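Side-chain contact in prefoldin beta subunit 1 (PDB 2ZQM), which is a molecular chaperone that stabilises a range of proteins and probably assists archaeal de novo protein folding independently of ATP: residues D44-L49 with A73-K78. Residues are numbered along the deposited sequence; the frame is centred on the assembly and turned at random. Where two conformers were deposited one is given.
Sequences DEIESL and AELKEK
Ile-46 and Leu-75 meet across the antiparallel coiled-coil hairpin of the prefoldin beta fold, where the C-terminal part of helix 6-47 lies beside the early turns of helix 68-111. Their CA atoms are 9.2 Å apart, the shortest such separation between D44-L49 and A73-K78, and both side chains leave the backbone toward the facing helix. They cross at about a right angle, and the one close approach is Ile-46 CG1 to Leu-75 CD1 at 4.1 Å, an ordinary van der Waals distance. In Ile-46, CG1 stands beside the backbone N (chi1 -65°), which leaves this branch, not CG2, to meet the leucine methyl. Leu-62 of the second subunit packs on both residues, and Val-72 and Ala-42 extend the apolar seam within the chain.

A polar pair flanks this seam. Glu-47 and Lys-76 start out alongside the interface, but their extended chains bring the ends closer, again crossing nearly perpendicularly. Glu-47 OE2 comes 3.8 Å from Lys-76 CE, while its distance to Lys-76 NZ is 4.3 Å, too long for a salt bridge; any attraction is probably a diffuse electrostatic one, with Lys-76 exposed to solvent. The modest 104 Å² buried in total agrees with two such small contacts.

Lys-68 NZ bonds to the carbonyl oxygens of Glu-47 and Leu-49. Glu-45 O accepts two bonds from one face of its plane: Ser-48 N at 3.2 Å and Ser-48 OG at 2.8 Å, the hydroxyl oxygen tilted 24° from the carbonyl plane.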
loop_
_atom_site.group_PDB
_atom_site.type_symbol
_atom_site.label_atom_id
_atom_site.label_comp_id
_atom_site.label_asym_id
_atom_site.label_seq_id
_atom_site.Cartn_x
_atom_site.Cartn_y
_atom_site.Cartn_z
ATOM N N ASP A 44 -7.938 -24.741 9.286
ATOM C CA ASP A 44 -9.001 -25.146 10.195
ATOM C C ASP A 44 -10.277 -25.321 9.368
ATOM O O ASP A 44 -10.952 -26.348 9.451
ATOM C CB ASP A 44 -9.185 -24.057 11.263
ATOM C CG ASP A 44 -9.739 -24.592 12.578
ATOM O OD1 ASP A 44 -10.088 -23.759 13.449
ATOM O OD2 ASP A 44 -9.822 -25.830 12.748
ATOM N N GLU A 45 -10.588 -24.317 8.548
ATOM C CA GLU A 45 -11.776 -24.360 7.718
ATOM C C GLU A 45 -11.754 -25.449 6.670
ATOM O O GLU A 45 -12.756 -26.130 6.465
ATOM C CB GLU A 45 -12.005 -22.998 7.052
ATOM C CG GLU A 45 -13.050 -23.037 5.941
ATOM C CD GLU A 45 -13.819 -21.732 5.791
ATOM O OE1 GLU A 45 -13.318 -20.675 6.240
ATOM O OE2 GLU A 45 -14.926 -21.769 5.213
ATOM N N ILE A 46 -10.622 -25.641 6.004
ATOM C CA ILE A 46 -10.568 -26.675 4.980
ATOM C C ILE A 46 -10.661 -28.057 5.629
ATOM O O ILE A 46 -11.276 -28.970 5.087
ATOM C CB ILE A 46 -9.268 -26.572 4.130
ATOM C CG1 ILE A 46 -9.279 -25.256 3.335
ATOM C CG2 ILE A 46 -9.131 -27.789 3.198
ATOM C CD1 ILE A 46 -10.441 -25.116 2.366
ATOM N N GLU A 47 -10.059 -28.216 6.794
ATOM C CA GLU A 47 -10.108 -29.512 7.440
ATOM C C GLU A 47 -11.521 -29.899 7.866
ATOM O O GLU A 47 -11.823 -31.088 7.990
ATOM C CB GLU A 47 -9.155 -29.543 8.628
ATOM C CG GLU A 47 -7.702 -29.571 8.173
ATOM C CD GLU A 47 -6.737 -29.829 9.299
ATOM O OE1 GLU A 47 -6.991 -29.340 10.414
ATOM O OE2 GLU A 47 -5.718 -30.508 9.065
ATOM N N SER A 48 -12.389 -28.909 8.062
ATOM C CA SER A 48 -13.764 -29.201 8.470
ATOM C C SER A 48 -14.652 -29.668 7.317
ATOM O O SER A 48 -15.782 -30.102 7.541
ATOM C CB SER A 48 -14.400 -27.982 9.158
ATOM O OG SER A 48 -14.753 -26.975 8.224
ATOM N N LEU A 49 -14.152 -29.588 6.084
ATOM C CA LEU A 49 -14.921 -30.017 4.913
ATOM C C LEU A 49 -15.033 -31.539 4.774
ATOM O O LEU A 49 -14.159 -32.280 5.238
ATOM C CB LEU A 49 -14.271 -29.493 3.634
ATOM C CG LEU A 49 -14.115 -27.984 3.460
ATOM C CD1 LEU A 49 -13.337 -27.717 2.194
ATOM C CD2 LEU A 49 -15.478 -27.327 3.405
ATOM N N ALA A 73 -2.499 -30.359 2.790
ATOM C CA ALA A 73 -1.053 -30.563 2.800
ATOM C C ALA A 73 -0.296 -29.277 2.493
ATOM O O ALA A 73 0.655 -28.936 3.185
ATOM C CB ALA A 73 -0.672 -31.643 1.796
ATOM N N GLU A 74 -0.725 -28.567 1.453
ATOM C CA GLU A 74 -0.071 -27.329 1.071
ATOM C C GLU A 74 -0.199 -26.269 2.166
ATOM O O GLU A 74 0.706 -25.465 2.351
ATOM C CB GLU A 74 -0.647 -26.828 -0.262
ATOM C CG GLU A 74 -0.240 -27.704 -1.450
ATOM C CD GLU A 74 -0.848 -27.260 -2.772
ATOM O OE1 GLU A 74 -0.720 -26.070 -3.116
ATOM O OE2 GLU A 74 -1.444 -28.106 -3.474
ATOM N N LEU A 75 -1.312 -26.273 2.894
ATOM C CA LEU A 75 -1.505 -25.314 3.979
ATOM C C LEU A 75 -0.618 -25.705 5.162
ATOM O O LEU A 75 -0.059 -24.848 5.830
ATOM C CB LEU A 75 -2.973 -25.269 4.417
ATOM C CG LEU A 75 -3.828 -24.281 3.621
ATOM C CD1 LEU A 75 -5.313 -24.575 3.867
ATOM C CD2 LEU A 75 -3.470 -22.870 4.029
ATOM N N LYS A 76 -0.494 -27.002 5.428
ATOM C CA LYS A 76 0.376 -27.431 6.528
ATOM C C LYS A 76 1.801 -26.988 6.250
ATOM O O LYS A 76 2.527 -26.538 7.157
ATOM C CB LYS A 76 0.346 -28.956 6.684
ATOM C CG LYS A 76 -0.940 -29.455 7.320
ATOM C CD LYS A 76 -1.007 -30.967 7.349
ATOM C CE LYS A 76 -2.173 -31.440 8.227
ATOM N NZ LYS A 76 -2.200 -32.930 8.287
ATOM N N GLU A 77 2.212 -27.115 4.992
ATOM C CA GLU A 77 3.561 -26.712 4.629
ATOM C C GLU A 77 3.758 -25.207 4.803
ATOM O O GLU A 77 4.800 -24.756 5.276
ATOM C CB GLU A 77 3.866 -27.133 3.185
ATOM C CG GLU A 77 4.070 -28.636 3.069
ATOM C CD GLU A 77 4.179 -29.090 1.643
ATOM O OE1 GLU A 77 4.633 -28.281 0.816
ATOM O OE2 GLU A 77 3.822 -30.251 1.352
ATOM N N LYS A 78 2.754 -24.429 4.421
ATOM C CA LYS A 78 2.844 -22.986 4.567
ATOM C C LYS A 78 2.995 -22.629 6.040
ATOM O O LYS A 78 3.793 -21.762 6.412
ATOM C CB LYS A 78 1.584 -22.303 4.009
ATOM C CG LYS A 78 1.649 -20.786 4.143
ATOM C CD LYS A 78 0.477 -20.079 3.468
ATOM C CE LYS A 78 0.641 -18.562 3.563
ATOM N NZ LYS A 78 -0.534 -17.809 3.023
#